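PDB 4MRU: SusD homolog from Bacteroides thetaiotaomicron, which probably binds mucin O-glycans at the cell surface as a TPR-like outer-membrane lipoprotein of the SusD family. Local coordinates for residues A[112-123]-A[198-209]. Sequence-based numbering, arbitrary orientation.
Sequences LLRVTIMQRVTD and FLHSLQLRMAMR. With EDO (1,2-ethanediol), chain E; EDO (1,2-ethanediol), chain F.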
ATOM      1  N   LEU A 112      -1.775  17.757   4.932  1.00 19.58           N
ATOM      2  CA  LEU A 112      -1.806  16.368   5.351  1.00 17.22           C
ATOM      3  C   LEU A 112      -2.225  15.467   4.201  1.00 19.03           C
ATOM      4  O   LEU A 112      -1.664  14.400   4.037  1.00 18.98           O
ATOM      5  CB  LEU A 112      -2.774  16.196   6.545  1.00 18.39           C
ATOM      6  CG  LEU A 112      -3.154  14.802   6.998  1.00 21.52           C
ATOM      7  CD1 LEU A 112      -1.880  14.051   7.376  1.00 23.25           C
ATOM      8  CD2 LEU A 112      -4.127  14.848   8.173  1.00 22.90           C
ATOM      9  N   LEU A 113      -3.176  15.921   3.381  1.00 19.55           N
ATOM     10  CA  LEU A 113      -3.622  15.119   2.269  1.00 21.14           C
ATOM     11  C   LEU A 113      -2.542  15.056   1.199  1.00 20.16           C
ATOM     12  O   LEU A 113      -2.323  13.998   0.613  1.00 19.45           O
ATOM     13  CB  LEU A 113      -4.904  15.666   1.695  1.00 20.40           C
ATOM     14  CG  LEU A 113      -6.100  15.442   2.607  1.00 23.31           C
ATOM     15  CD1 LEU A 113      -7.241  16.280   2.108  1.00 22.12           C
ATOM     16  CD2 LEU A 113      -6.503  13.965   2.695  1.00 27.96           C
ATOM     17  N   ARG A 114      -1.833  16.153   0.966  1.00 18.39           N
ATOM     18  CA  ARG A 114      -0.750  16.115  -0.000  1.00 17.52           C
ATOM     19  C   ARG A 114       0.343  15.110   0.427  1.00 19.11           C
ATOM     20  O   ARG A 114       0.848  14.342  -0.393  1.00 20.31           O
ATOM     21  CB  ARG A 114      -0.179  17.488  -0.204  1.00 20.02           C
ATOM     22  CG  ARG A 114       1.127  17.476  -0.987  1.00 21.15           C
ATOM     23  CD  ARG A 114       1.424  18.895  -1.411  1.00 23.78           C
ATOM     24  NE  ARG A 114       2.766  19.051  -1.956  1.00 23.32           N
ATOM     25  CZ  ARG A 114       3.826  19.452  -1.276  1.00 25.37           C
ATOM     26  NH1 ARG A 114       3.780  19.723   0.036  1.00 27.37           N
ATOM     27  NH2 ARG A 114       4.967  19.592  -1.928  1.00 23.37           N
ATOM     28  N   VAL A 115       0.725  15.130   1.694  1.00 19.71           N
ATOM     29  CA  VAL A 115       1.676  14.169   2.166  1.00 17.96           C
ATOM     30  C   VAL A 115       1.128  12.753   1.946  1.00 19.78           C
ATOM     31  O   VAL A 115       1.835  11.863   1.498  1.00 18.49           O
ATOM     32  CB  VAL A 115       2.004  14.367   3.657  1.00 18.00           C
ATOM     33  CG1 VAL A 115       2.789  13.189   4.186  1.00 18.60           C
ATOM     34  CG2 VAL A 115       2.765  15.675   3.876  1.00 17.17           C
ATOM     35  N   THR A 116      -0.121  12.523   2.315  1.00 19.31           N
ATOM     36  CA  THR A 116      -0.690  11.190   2.207  1.00 17.46           C
ATOM     37  C   THR A 116      -0.660  10.674   0.745  1.00 17.20           C
ATOM     38  O   THR A 116      -0.332   9.534   0.496  1.00 18.72           O
ATOM     39  CB  THR A 116      -2.131  11.192   2.774  1.00 19.57           C
ATOM     40  OG1 THR A 116      -2.111  11.676   4.121  1.00 19.60           O
ATOM     41  CG2 THR A 116      -2.758   9.805   2.721  1.00 20.48           C
ATOM     42  N   ILE A 117      -1.027  11.521  -0.211  1.00 16.99           N
ATOM     43  CA  ILE A 117      -1.010  11.166  -1.624  1.00 15.78           C
ATOM     44  C   ILE A 117       0.408  10.838  -2.076  1.00 16.95           C
ATOM     45  O   ILE A 117       0.675   9.823  -2.717  1.00 16.70           O
ATOM     46  CB  ILE A 117      -1.519  12.342  -2.486  1.00 17.30           C
ATOM     47  CG1 ILE A 117      -2.992  12.552  -2.251  1.00 17.71           C
ATOM     48  CG2 ILE A 117      -1.275  12.069  -3.967  1.00 19.00           C
ATOM     49  CD1 ILE A 117      -3.515  13.920  -2.675  1.00 20.02           C
HETATM   50  N   MSE A 118       1.325  11.733  -1.726  1.00 16.84           N
HETATM   51  CA  MSE A 118       2.650  11.673  -2.300  1.00 20.58           C
HETATM   52  C   MSE A 118       3.595  10.717  -1.583  1.00 20.71           C
HETATM   53  O   MSE A 118       4.625  10.329  -2.157  1.00 18.34           O
HETATM   54  CB  MSE A 118       3.259  13.064  -2.275  1.00 20.05           C
HETATM   55  CG  MSE A 118       2.518  14.040  -3.190  1.00 21.61           C
HETATM   56 SE   MSE A 118       2.554  13.419  -5.079  0.75 27.08          SE
HETATM   57  CE  MSE A 118       1.108  14.549  -5.824  1.00 25.58           C
ATOM     58  N   GLN A 119       3.295  10.334  -0.346  1.00 18.86           N
ATOM     59  CA  GLN A 119       4.074   9.268   0.307  1.00 20.01           C
ATOM     60  C   GLN A 119       4.077   8.009  -0.578  1.00 19.60           C
ATOM     61  O   GLN A 119       5.109   7.333  -0.758  1.00 20.44           O
ATOM     62  CB  GLN A 119       3.545   8.968   1.721  1.00 24.46           C
ATOM     63  CG  GLN A 119       4.156   7.747   2.433  1.00 26.18           C
ATOM     64  CD  GLN A 119       3.223   6.558   2.351  1.00 30.04           C
ATOM     65  OE1 GLN A 119       2.208   6.511   3.041  1.00 34.34           O
ATOM     66  NE2 GLN A 119       3.532   5.608   1.483  1.00 36.24           N
ATOM     67  N   ARG A 120       2.939   7.715  -1.176  1.00 18.98           N
ATOM     68  CA  ARG A 120       2.795   6.549  -2.028  1.00 17.79           C
ATOM     69  C   ARG A 120       3.639   6.735  -3.295  1.00 16.41           C
ATOM     70  O   ARG A 120       4.327   5.816  -3.748  1.00 17.86           O
ATOM     71  CB  ARG A 120       1.346   6.312  -2.397  1.00 20.72           C
ATOM     72  CG  ARG A 120       0.476   5.741  -1.283  1.00 25.21           C
ATOM     73  CD  ARG A 120      -0.964   6.148  -1.411  1.00 21.82           C
ATOM     74  NE  ARG A 120      -1.494   5.927  -2.769  1.00 22.14           N
ATOM     75  CZ  ARG A 120      -1.960   4.758  -3.204  1.00 24.25           C
ATOM     76  NH1 ARG A 120      -1.918   3.671  -2.428  1.00 22.14           N
ATOM     77  NH2 ARG A 120      -2.393   4.660  -4.428  1.00 24.94           N
ATOM     78  N   VAL A 121       3.583   7.920  -3.874  1.00 17.49           N
ATOM     79  CA  VAL A 121       4.283   8.163  -5.127  1.00 16.77           C
ATOM     80  C   VAL A 121       5.800   8.085  -4.967  1.00 17.27           C
ATOM     81  O   VAL A 121       6.469   7.466  -5.773  1.00 18.75           O
ATOM     82  CB  VAL A 121       3.875   9.529  -5.730  1.00 18.43           C
ATOM     83  CG1 VAL A 121       4.589   9.801  -7.032  1.00 18.89           C
ATOM     84  CG2 VAL A 121       2.352   9.551  -5.946  1.00 18.99           C
ATOM     85  N   THR A 122       6.367   8.702  -3.925  1.00 17.75           N
ATOM     86  CA  THR A 122       7.801   8.569  -3.752  1.00 18.75           C
ATOM     87  C   THR A 122       8.175   7.099  -3.437  1.00 19.85           C
ATOM     88  O   THR A 122       9.232   6.647  -3.869  1.00 19.33           O
ATOM     89  CB  THR A 122       8.425   9.505  -2.693  1.00 21.42           C
ATOM     90  OG1 THR A 122       9.856   9.320  -2.700  1.00 21.27           O
ATOM     91  CG2 THR A 122       7.918   9.252  -1.319  1.00 19.91           C
ATOM     92  N   ASP A 123       7.340   6.387  -2.706  1.00 19.42           N
ATOM     93  CA  ASP A 123       7.632   4.970  -2.430  1.00 20.48           C
ATOM     94  C   ASP A 123       7.665   4.115  -3.693  1.00 19.18           C
ATOM     95  O   ASP A 123       8.438   3.149  -3.767  1.00 21.24           O
ATOM     96  CB  ASP A 123       6.633   4.365  -1.439  1.00 21.20           C
ATOM     97  CG  ASP A 123       6.903   4.787   0.004  1.00 25.36           C
ATOM     98  OD1 ASP A 123       7.934   5.449   0.262  1.00 26.01           O
ATOM     99  OD2 ASP A 123       6.052   4.471   0.852  1.00 22.20           O
ATOM    100  N   PHE A 198      -4.989   9.801  12.723  1.00 21.82           N
ATOM    101  CA  PHE A 198      -4.529   9.336  11.423  1.00 19.51           C
ATOM    102  C   PHE A 198      -3.143   9.905  11.119  1.00 19.29           C
ATOM    103  O   PHE A 198      -2.249   9.190  10.641  1.00 19.50           O
ATOM    104  CB  PHE A 198      -5.504   9.715  10.304  1.00 19.59           C
ATOM    105  CG  PHE A 198      -4.945   9.513   8.957  1.00 18.78           C
ATOM    106  CD1 PHE A 198      -4.804   8.226   8.449  1.00 23.02           C
ATOM    107  CD2 PHE A 198      -4.527  10.583   8.197  1.00 19.57           C
ATOM    108  CE1 PHE A 198      -4.257   8.018   7.195  1.00 21.06           C
ATOM    109  CE2 PHE A 198      -3.973  10.378   6.954  1.00 21.75           C
ATOM    110  CZ  PHE A 198      -3.866   9.095   6.446  1.00 21.50           C
ATOM    111  N   LEU A 199      -2.981  11.192  11.336  1.00 18.82           N
ATOM    112  CA  LEU A 199      -1.667  11.820  11.063  1.00 19.00           C
ATOM    113  C   LEU A 199      -0.543  11.136  11.822  1.00 18.96           C
ATOM    114  O   LEU A 199       0.531  10.868  11.271  1.00 18.55           O
ATOM    115  CB  LEU A 199      -1.731  13.300  11.426  1.00 19.22           C
ATOM    116  CG  LEU A 199      -0.561  14.215  11.147  1.00 23.64           C
ATOM    117  CD1 LEU A 199      -1.094  15.632  10.975  1.00 22.46           C
ATOM    118  CD2 LEU A 199       0.461  14.156  12.259  1.00 23.23           C
ATOM    119  N   HIS A 200      -0.780  10.859  13.096  1.00 17.59           N
ATOM    120  CA  HIS A 200       0.225  10.138  13.908  1.00 17.61           C
ATOM    121  C   HIS A 200       0.489   8.710  13.416  1.00 18.57           C
ATOM    122  O   HIS A 200       1.613   8.208  13.491  1.00 17.85           O
ATOM    123  CB  HIS A 200      -0.193  10.137  15.360  1.00 17.54           C
ATOM    124  CG  HIS A 200      -0.342  11.509  15.929  1.00 18.41           C
ATOM    125  ND1 HIS A 200      -1.336  11.839  16.838  1.00 19.51           N
ATOM    126  CD2 HIS A 200       0.310  12.659  15.652  1.00 21.37           C
ATOM    127  CE1 HIS A 200      -1.226  13.119  17.145  1.00 21.98           C
ATOM    128  NE2 HIS A 200      -0.261  13.642  16.412  1.00 24.50           N
ATOM    129  N   SER A 201      -0.552   8.052  12.941  1.00 20.90           N
ATOM    130  CA  SER A 201      -0.422   6.732  12.384  1.00 20.79           C
ATOM    131  C   SER A 201       0.438   6.767  11.084  1.00 19.86           C
ATOM    132  O   SER A 201       1.269   5.934  10.877  1.00 19.66           O
ATOM    133  CB  SER A 201      -1.808   6.131  12.125  1.00 18.84           C
ATOM    134  OG  SER A 201      -2.600   6.162  13.313  1.00 21.45           O
ATOM    135  N   LEU A 202       0.219   7.767  10.247  1.00 18.01           N
ATOM    136  CA  LEU A 202       1.025   7.935   9.041  1.00 17.13           C
ATOM    137  C   LEU A 202       2.474   8.229   9.392  1.00 19.76           C
ATOM    138  O   LEU A 202       3.370   7.700   8.733  1.00 18.83           O
ATOM    139  CB  LEU A 202       0.482   9.070   8.210  1.00 19.68           C
ATOM    140  CG  LEU A 202       1.088   9.356   6.838  1.00 19.50           C
ATOM    141  CD1 LEU A 202       1.041   8.121   5.964  1.00 21.90           C
ATOM    142  CD2 LEU A 202       0.345  10.519   6.187  1.00 23.61           C
ATOM    143  N   GLN A 203       2.714   9.077  10.403  1.00 16.97           N
ATOM    144  CA  GLN A 203       4.085   9.309  10.884  1.00 19.23           C
ATOM    145  C   GLN A 203       4.738   7.991  11.323  1.00 19.56           C
ATOM    146  O   GLN A 203       5.903   7.748  11.029  1.00 22.79           O
ATOM    147  CB  GLN A 203       4.122  10.275  12.042  1.00 20.00           C
ATOM    148  CG  GLN A 203       3.766  11.710  11.711  1.00 23.02           C
ATOM    149  CD  GLN A 203       3.545  12.557  12.977  1.00 23.09           C
ATOM    150  OE1 GLN A 203       2.923  12.116  13.951  1.00 25.80           O
ATOM    151  NE2 GLN A 203       4.067  13.784  12.955  1.00 24.77           N
ATOM    152  N   LEU A 204       3.984   7.151  12.004  1.00 18.59           N
ATOM    153  CA  LEU A 204       4.474   5.846  12.430  1.00 18.81           C
ATOM    154  C   LEU A 204       4.842   4.946  11.234  1.00 20.46           C
ATOM    155  O   LEU A 204       5.890   4.313  11.212  1.00 17.08           O
ATOM    156  CB  LEU A 204       3.419   5.169  13.301  1.00 18.84           C
ATOM    157  CG  LEU A 204       3.729   3.756  13.801  1.00 18.30           C
ATOM    158  CD1 LEU A 204       5.022   3.733  14.602  1.00 20.01           C
ATOM    159  CD2 LEU A 204       2.579   3.240  14.635  1.00 23.32           C
ATOM    160  N   ARG A 205       3.954   4.896  10.247  1.00 19.40           N
ATOM    161  CA  ARG A 205       4.194   4.103   9.049  1.00 19.01           C
ATOM    162  C   ARG A 205       5.474   4.556   8.336  1.00 18.34           C
ATOM    163  O   ARG A 205       6.312   3.764   7.993  1.00 17.41           O
ATOM    164  CB  ARG A 205       3.020   4.247   8.095  1.00 22.12           C
ATOM    165  CG  ARG A 205       3.186   3.460   6.822  1.00 21.77           C
ATOM    166  CD  ARG A 205       2.231   3.949   5.724  1.00 23.73           C
ATOM    167  NE  ARG A 205       0.954   3.252   5.780  1.00 28.89           N
ATOM    168  CZ  ARG A 205      -0.076   3.534   4.981  1.00 31.20           C
ATOM    169  NH1 ARG A 205       0.032   4.514   4.087  1.00 25.91           N
ATOM    170  NH2 ARG A 205      -1.203   2.841   5.086  1.00 28.82           N
HETATM  171  N   MSE A 206       5.586   5.862   8.132  1.00 18.06           N
HETATM  172  CA  MSE A 206       6.724   6.429   7.424  1.00 18.68           C
HETATM  173  C   MSE A 206       8.008   6.291   8.209  1.00 21.47           C
HETATM  174  O   MSE A 206       9.054   6.007   7.628  1.00 19.80           O
HETATM  175  CB  MSE A 206       6.428   7.892   7.176  1.00 19.45           C
HETATM  176  CG  MSE A 206       5.343   8.066   6.117  1.00 22.39           C
HETATM  177 SE   MSE A 206       4.872   9.990   5.976  0.75 33.94          SE
HETATM  178  CE  MSE A 206       6.673  10.807   6.030  1.00 32.50           C
ATOM    179  N   ALA A 207       7.946   6.431   9.523  1.00 19.13           N
ATOM    180  CA  ALA A 207       9.122   6.147  10.357  1.00 20.79           C
ATOM    181  C   ALA A 207       9.597   4.711  10.177  1.00 18.88           C
ATOM    182  O   ALA A 207      10.793   4.459  10.011  1.00 20.23           O
ATOM    183  CB  ALA A 207       8.829   6.452  11.822  1.00 19.59           C
HETATM  184  N   MSE A 208       8.687   3.733  10.226  1.00 19.31           N
HETATM  185  CA  MSE A 208       9.100   2.326  10.150  1.00 16.44           C
HETATM  186  C   MSE A 208       9.738   2.033   8.799  1.00 18.43           C
HETATM  187  O   MSE A 208      10.697   1.274   8.711  1.00 18.94           O
HETATM  188  CB  MSE A 208       7.888   1.401  10.394  1.00 20.74           C
HETATM  189  CG  MSE A 208       8.316  -0.017  10.742  1.00 20.27           C
HETATM  190 SE   MSE A 208       9.246  -0.093  12.498  0.75 25.64          SE
HETATM  191  CE  MSE A 208       7.855   0.731  13.586  1.00 19.55           C
ATOM    192  N   ARG A 209       9.290   2.738   7.775  1.00 17.53           N
ATOM    193  CA  ARG A 209       9.780   2.595   6.412  1.00 17.20           C
ATOM    194  C   ARG A 209      11.263   2.862   6.342  1.00 20.56           C
ATOM    195  O   ARG A 209      11.935   2.240   5.530  1.00 21.63           O
ATOM    196  CB  ARG A 209       9.041   3.532   5.436  1.00 16.43           C
ATOM    197  CG  ARG A 209       9.296   3.176   3.979  1.00 17.70           C
ATOM    198  CD  ARG A 209       8.349   2.092   3.425  1.00 17.47           C
ATOM    199  NE  ARG A 209       7.071   2.708   3.086  1.00 20.05           N
ATOM    200  CZ  ARG A 209       5.859   2.320   3.445  1.00 23.73           C
ATOM    201  NH1 ARG A 209       5.639   1.216   4.158  1.00 18.62           N
ATOM    202  NH2 ARG A 209       4.835   3.058   3.025  1.00 24.90           N
TER
HETATM  203  C1  EDO E 603       4.156  15.232  16.293  1.00 23.22           C
HETATM  204  O1  EDO E 603       3.324  15.491  15.163  1.00 28.91           O
HETATM  205  C2  EDO E 603       3.600  14.034  17.023  1.00 29.98           C
HETATM  206  O2  EDO E 603       3.972  12.899  16.250  1.00 25.37           O
HETATM  207  C1  EDO F 604      -2.652   5.813   2.511  1.00 40.91           C
HETATM  208  O1  EDO F 604      -1.488   5.413   1.780  1.00 43.43           O
HETATM  209  C2  EDO F 604      -3.648   4.763   2.163  1.00 39.66           C
HETATM  210  O2  EDO F 604      -3.080   3.579   2.694  1.00 36.18           O
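Gln119 and Leu202 point in opposing directions and interlock, knobs into holes, in the TPR-like SusD fold. Segments 112-123 and 198-209 run in roughly the same direction; their axes cross at 33° and come within 11.5 Å. Leu202 sits among Leu112, Val115, Thr116 and Gln119; Gln119 sits among Leu202, Arg205, Met206 and Arg209. The CD2 branch of Leu202 lies 3.4 Å from Thr116 OG1, and CD1 faces the Gln119 amide oxygen. Thr116 OG1 also meets the edge of the Phe198 ring, at CE2, near its plane. That hydroxyl donates to Leu112 O. Leu112 CD1 reaches Leu199 CG at 4.0 Å. Val115 CG1 touches both Leu202 CD2 and the selenium of Met206, and helix 152-173 packs against this flank.

The other end is polar and buried. Gln119 CG stands anti to the backbone N (chi1 172°), and a bend at chi2 turns the amide across Arg205. Arg205 NH1 donates to a lone pair of Gln119 OE1 at 3.1 Å, with the amide and guanidinium planes perpendicular. Arg205 also binds a 1,2-ethanediol, and its NE forms a salt bridge with Glu329. Arg209 salt-bridges Glu429 and Glu433 as well as Asp123, whose OD1 bonds Tyr156. Arg209 grips Asp123 OD2 side-on, NH2 at 2.9 Å nearly along the C-O axis. Arg209 NE and Gln119 NE2 each meet OD2 from above the carboxylate plane.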